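Long-range contact in ESAT-6/WXG100 secretion system protein (Streptococcus gallolyticus, PDB 7JQE), which is a membrane-protein subunit of the bacterial type VIIb secretion system and probably takes part in exporting protein toxins: residues A[152-164]-A[473-485]. Numbering follows the deposited sequence.
With EDO (1,2-ethanediol), chain L.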
loop_
_atom_site.group_PDB
_atom_site.type_symbol
_atom_site.label_atom_id
_atom_site.label_comp_id
_atom_site.label_asym_id
_atom_site.label_seq_id
_atom_site.Cartn_x
_atom_site.Cartn_y
_atom_site.Cartn_z
ATOM N N GLN A 152 63.145 -17.685 1.987
ATOM C CA GLN A 152 62.153 -17.062 1.119
ATOM C C GLN A 152 60.771 -17.037 1.758
ATOM O O GLN A 152 60.077 -16.018 1.692
ATOM C CB GLN A 152 62.107 -17.783 -0.226
ATOM C CG GLN A 152 61.119 -17.191 -1.206
ATOM C CD GLN A 152 61.274 -17.760 -2.600
ATOM O OE1 GLN A 152 62.376 -18.113 -3.020
ATOM N NE2 GLN A 152 60.165 -17.863 -3.323
ATOM N N GLU A 153 60.346 -18.143 2.370
ATOM C CA GLU A 153 59.062 -18.130 3.062
ATOM C C GLU A 153 59.103 -17.205 4.271
ATOM O O GLU A 153 58.113 -16.533 4.579
ATOM C CB GLU A 153 58.665 -19.549 3.472
ATOM C CG GLU A 153 58.238 -20.441 2.311
ATOM C CD GLU A 153 56.996 -19.930 1.589
ATOM O OE1 GLU A 153 56.449 -18.879 1.990
ATOM O OE2 GLU A 153 56.565 -20.586 0.616
ATOM N N GLU A 154 60.240 -17.158 4.970
ATOM C CA GLU A 154 60.384 -16.202 6.061
ATOM C C GLU A 154 60.284 -14.771 5.553
ATOM O O GLU A 154 59.815 -13.885 6.276
ATOM C CB GLU A 154 61.714 -16.430 6.783
ATOM C CG GLU A 154 61.916 -15.561 8.013
ATOM C CD GLU A 154 63.252 -15.813 8.690
ATOM O OE1 GLU A 154 64.017 -16.681 8.212
ATOM O OE2 GLU A 154 63.538 -15.140 9.703
ATOM N N ARG A 155 60.710 -14.530 4.309
ATOM C CA ARG A 155 60.624 -13.194 3.729
ATOM C C ARG A 155 59.184 -12.845 3.367
ATOM O O ARG A 155 58.702 -11.749 3.676
ATOM C CB ARG A 155 61.540 -13.113 2.507
ATOM C CG ARG A 155 61.718 -11.723 1.920
ATOM C CD ARG A 155 63.102 -11.590 1.290
ATOM N NE ARG A 155 63.622 -12.888 0.866
ATOM C CZ ARG A 155 63.509 -13.380 -0.364
ATOM N NH1 ARG A 155 62.899 -12.678 -1.307
ATOM N NH2 ARG A 155 64.009 -14.574 -0.651
ATOM N N LYS A 156 58.478 -13.773 2.714
ATOM C CA LYS A 156 57.076 -13.541 2.378
ATOM C C LYS A 156 56.242 -13.281 3.626
ATOM O O LYS A 156 55.375 -12.400 3.630
ATOM C CB LYS A 156 56.518 -14.734 1.604
ATOM C CG LYS A 156 56.784 -14.687 0.112
ATOM C CD LYS A 156 56.268 -15.943 -0.573
ATOM C CE LYS A 156 55.926 -15.672 -2.030
ATOM N NZ LYS A 156 57.055 -15.028 -2.757
ATOM N N LEU A 157 56.480 -14.044 4.695
ATOM C CA LEU A 157 55.740 -13.822 5.933
ATOM C C LEU A 157 55.970 -12.410 6.460
ATOM O O LEU A 157 55.023 -11.715 6.849
ATOM C CB LEU A 157 56.139 -14.863 6.978
ATOM C CG LEU A 157 55.397 -14.763 8.314
ATOM C CD1 LEU A 157 53.892 -14.920 8.109
ATOM C CD2 LEU A 157 55.918 -15.787 9.309
ATOM N N ALA A 158 57.230 -11.965 6.470
ATOM C CA ALA A 158 57.543 -10.627 6.961
ATOM C C ALA A 158 56.869 -9.550 6.118
ATOM O O ALA A 158 56.400 -8.539 6.652
ATOM C CB ALA A 158 59.057 -10.419 6.984
ATOM N N ILE A 159 56.829 -9.740 4.798
ATOM C CA ILE A 159 56.184 -8.764 3.925
ATOM C C ILE A 159 54.688 -8.716 4.202
ATOM O O ILE A 159 54.103 -7.639 4.363
ATOM C CB ILE A 159 56.474 -9.090 2.448
ATOM C CG1 ILE A 159 57.980 -9.033 2.173
ATOM C CG2 ILE A 159 55.714 -8.136 1.532
ATOM C CD1 ILE A 159 58.384 -9.530 0.796
ATOM N N LYS A 160 54.050 -9.886 4.267
ATOM C CA LYS A 160 52.614 -9.939 4.523
ATOM C C LYS A 160 52.264 -9.250 5.837
ATOM O O LYS A 160 51.337 -8.434 5.895
ATOM C CB LYS A 160 52.146 -11.395 4.527
ATOM C CG LYS A 160 50.729 -11.595 5.016
ATOM C CD LYS A 160 50.256 -13.012 4.739
ATOM C CE LYS A 160 50.202 -13.294 3.244
ATOM N NZ LYS A 160 49.655 -14.648 2.939
ATOM N N ILE A 161 53.003 -9.557 6.904
ATOM C CA ILE A 161 52.718 -8.956 8.204
ATOM C C ILE A 161 52.841 -7.440 8.135
ATOM O O ILE A 161 52.081 -6.712 8.785
ATOM C CB ILE A 161 53.642 -9.551 9.282
ATOM C CG1 ILE A 161 53.314 -11.028 9.506
ATOM C CG2 ILE A 161 53.525 -8.761 10.576
ATOM C CD1 ILE A 161 54.145 -11.680 10.584
ATOM N N ASP A 162 53.796 -6.938 7.349
ATOM C CA ASP A 162 53.945 -5.490 7.217
ATOM C C ASP A 162 52.791 -4.880 6.429
ATOM O O ASP A 162 52.347 -3.767 6.733
ATOM C CB ASP A 162 55.282 -5.151 6.558
ATOM C CG ASP A 162 56.431 -5.120 7.548
ATOM O OD1 ASP A 162 56.187 -4.843 8.741
ATOM O OD2 ASP A 162 57.583 -5.366 7.131
ATOM N N LEU A 163 52.296 -5.585 5.410
ATOM C CA LEU A 163 51.210 -5.039 4.601
ATOM C C LEU A 163 49.900 -5.000 5.378
ATOM O O LEU A 163 49.131 -4.039 5.258
ATOM C CB LEU A 163 51.054 -5.851 3.316
ATOM C CG LEU A 163 52.154 -5.630 2.276
ATOM C CD1 LEU A 163 52.113 -6.689 1.183
ATOM C CD2 LEU A 163 52.029 -4.239 1.676
ATOM N N LEU A 164 49.627 -6.030 6.181
ATOM C CA LEU A 164 48.372 -6.066 6.926
ATOM C C LEU A 164 48.312 -4.982 7.995
ATOM O O LEU A 164 47.225 -4.479 8.304
ATOM C CB LEU A 164 48.169 -7.446 7.552
ATOM C CG LEU A 164 47.900 -8.579 6.561
ATOM C CD1 LEU A 164 47.770 -9.910 7.277
ATOM C CD2 LEU A 164 46.645 -8.282 5.754
ATOM N N VAL A 473 46.947 -8.642 -1.065
ATOM C CA VAL A 473 48.147 -8.858 -0.261
ATOM C C VAL A 473 48.969 -10.010 -0.826
ATOM O O VAL A 473 50.202 -9.937 -0.893
ATOM C CB VAL A 473 47.769 -9.099 1.212
ATOM C CG1 VAL A 473 48.976 -9.575 1.997
ATOM C CG2 VAL A 473 47.212 -7.828 1.823
ATOM N N THR A 474 48.306 -11.092 -1.237
ATOM C CA THR A 474 49.027 -12.212 -1.834
ATOM C C THR A 474 49.732 -11.785 -3.115
ATOM O O THR A 474 50.921 -12.070 -3.308
ATOM C CB THR A 474 48.072 -13.373 -2.110
ATOM O OG1 THR A 474 47.432 -13.766 -0.891
ATOM C CG2 THR A 474 48.831 -14.556 -2.679
ATOM N N LEU A 475 49.012 -11.100 -4.005
ATOM C CA LEU A 475 49.632 -10.629 -5.240
ATOM C C LEU A 475 50.765 -9.655 -4.944
ATOM O O LEU A 475 51.873 -9.788 -5.483
ATOM C CB LEU A 475 48.584 -9.985 -6.147
ATOM C CG LEU A 475 47.595 -10.953 -6.804
ATOM C CD1 LEU A 475 46.491 -10.208 -7.558
ATOM C CD2 LEU A 475 48.338 -11.911 -7.728
ATOM N N TYR A 476 50.511 -8.669 -4.080
ATOM C CA TYR A 476 51.546 -7.690 -3.767
ATOM C C TYR A 476 52.753 -8.354 -3.110
ATOM O O TYR A 476 53.903 -8.030 -3.431
ATOM C CB TYR A 476 50.975 -6.587 -2.872
ATOM C CG TYR A 476 51.806 -5.323 -2.870
ATOM C CD1 TYR A 476 51.578 -4.318 -3.802
ATOM C CD2 TYR A 476 52.831 -5.141 -1.949
ATOM C CE1 TYR A 476 52.344 -3.163 -3.815
ATOM C CE2 TYR A 476 53.604 -3.991 -1.954
ATOM C CZ TYR A 476 53.357 -3.005 -2.888
ATOM O OH TYR A 476 54.127 -1.863 -2.896
ATOM N N THR A 477 52.511 -9.294 -2.193
ATOM C CA THR A 477 53.614 -9.980 -1.525
ATOM C C THR A 477 54.498 -10.700 -2.536
ATOM O O THR A 477 55.727 -10.557 -2.519
ATOM C CB THR A 477 53.074 -10.967 -0.488
ATOM O OG1 THR A 477 52.325 -10.261 0.507
ATOM C CG2 THR A 477 54.216 -11.703 0.187
ATOM N N GLU A 478 53.883 -11.472 -3.435
ATOM C CA GLU A 478 54.659 -12.249 -4.396
ATOM C C GLU A 478 55.423 -11.346 -5.356
ATOM O O GLU A 478 56.551 -11.665 -5.753
ATOM C CB GLU A 478 53.738 -13.206 -5.155
ATOM C CG GLU A 478 53.154 -14.296 -4.274
ATOM C CD GLU A 478 52.211 -15.221 -5.019
ATOM O OE1 GLU A 478 51.934 -14.962 -6.208
ATOM O OE2 GLU A 478 51.743 -16.208 -4.410
ATOM N N LEU A 479 54.830 -10.213 -5.742
ATOM C CA LEU A 479 55.536 -9.283 -6.615
ATOM C C LEU A 479 56.694 -8.612 -5.889
ATOM O O LEU A 479 57.759 -8.396 -6.479
ATOM C CB LEU A 479 54.569 -8.240 -7.165
ATOM C CG LEU A 479 53.519 -8.770 -8.143
ATOM C CD1 LEU A 479 52.308 -7.843 -8.182
ATOM C CD2 LEU A 479 54.121 -8.932 -9.526
ATOM N N THR A 480 56.508 -8.268 -4.612
ATOM C CA THR A 480 57.616 -7.710 -3.843
ATOM C C THR A 480 58.732 -8.734 -3.681
ATOM O O THR A 480 59.914 -8.410 -3.848
ATOM C CB THR A 480 57.129 -7.230 -2.476
ATOM O OG1 THR A 480 56.239 -6.124 -2.644
ATOM C CG2 THR A 480 58.310 -6.786 -1.624
ATOM N N ASN A 481 58.375 -9.980 -3.366
ATOM C CA ASN A 481 59.380 -11.025 -3.228
ATOM C C ASN A 481 60.134 -11.243 -4.532
ATOM O O ASN A 481 61.338 -11.528 -4.522
ATOM C CB ASN A 481 58.720 -12.324 -2.765
ATOM C CG ASN A 481 59.725 -13.430 -2.533
ATOM O OD1 ASN A 481 60.386 -13.474 -1.496
ATOM N ND2 ASN A 481 59.850 -14.329 -3.501
ATOM N N GLU A 482 59.444 -11.115 -5.668
ATOM C CA GLU A 482 60.104 -11.297 -6.956
ATOM C C GLU A 482 61.079 -10.161 -7.240
ATOM O O GLU A 482 62.174 -10.390 -7.772
ATOM C CB GLU A 482 59.058 -11.419 -8.065
ATOM C CG GLU A 482 58.254 -12.717 -8.003
ATOM C CD GLU A 482 56.816 -12.549 -8.462
ATOM O OE1 GLU A 482 56.455 -11.442 -8.907
ATOM O OE2 GLU A 482 56.044 -13.526 -8.375
ATOM N N ILE A 483 60.706 -8.930 -6.880
ATOM C CA ILE A 483 61.626 -7.805 -7.035
ATOM C C ILE A 483 62.896 -8.040 -6.225
ATOM O O ILE A 483 64.009 -7.765 -6.689
ATOM C CB ILE A 483 60.935 -6.491 -6.631
ATOM C CG1 ILE A 483 59.692 -6.257 -7.492
ATOM C CG2 ILE A 483 61.903 -5.326 -6.744
ATOM C CD1 ILE A 483 58.932 -5.004 -7.139
ATOM N N ILE A 484 62.749 -8.546 -5.000
ATOM C CA ILE A 484 63.909 -8.805 -4.154
ATOM C C ILE A 484 64.831 -9.817 -4.821
ATOM O O ILE A 484 66.055 -9.638 -4.862
ATOM C CB ILE A 484 63.460 -9.277 -2.761
ATOM C CG1 ILE A 484 62.843 -8.116 -1.979
ATOM C CG2 ILE A 484 64.619 -9.896 -2.002
ATOM C CD1 ILE A 484 62.305 -8.506 -0.615
ATOM N N GLU A 485 64.257 -10.892 -5.363
ATOM C CA GLU A 485 65.081 -11.908 -6.007
ATOM C C GLU A 485 65.734 -11.374 -7.277
ATOM O O GLU A 485 66.896 -11.689 -7.562
ATOM C CB GLU A 485 64.248 -13.154 -6.301
ATOM C CG GLU A 485 64.052 -14.047 -5.089
ATOM C CD GLU A 485 63.121 -15.213 -5.361
ATOM O OE1 GLU A 485 62.550 -15.277 -6.471
ATOM O OE2 GLU A 485 62.959 -16.066 -4.463
HETATM C C1 EDO L . 59.608 -5.053 10.009
HETATM O O1 EDO L . 59.922 -4.646 8.672
HETATM C C2 EDO L . 60.438 -6.277 10.378
HETATM O O2 EDO L . 60.150 -6.663 11.727
#
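Ile159 and Thr477 interlock where helix 152-164 crosses the long helix 462-491. Both pack knobs-into-holes. Ile159 sits among Thr477, Thr480, Asn481 and Ile484, and Thr477 among Lys156, Ile159, Lys160 and Leu163. The axes of 152-164 and 473-485 approach to 9.5 Å, with 130° between their N-to-C directions, a steep crossing. The tip of Ile159, CD1, lies 3.7 Å from Thr480 CG2. With chi1 at -61°, Thr477 turns CG2 to the far side of its backbone N, against Lys156 O at 3.7 Å. Thr477 OG1 donates to Val473 O at 2.6 Å, from above the carbonyl plane. The Thr477 hydroxyl thus finds its acceptor within its own helix. Leu163 CD1 packs 3.6 Å from Tyr476 CD2, and the Tyr476 hydroxyl bonds to the backbone of Leu141.

Arg155 makes a second packed site. It is buried, its CD lies 3.7 Å from Ile484 CD1, and its NE makes a weak hydrogen bond to Thr149 O. Arg155 NH2 stays 4.2 Å from Glu485 OE2, beyond a salt bridge.

The other end is looser. Lys160 lays its aliphatic chain along Val473 CG1, and Leu164, on the surface, touches CG2.

Lys156 CE packs on Glu478 CG, and Glu478 OE2 forms a salt bridge with Lys129 of the second subunit. The chemistry is therefore mixed: methyl groups interlock, threonine hydroxyls bond within their own helix, Arg155 is buried, and Glu478 links the contact to the second subunit.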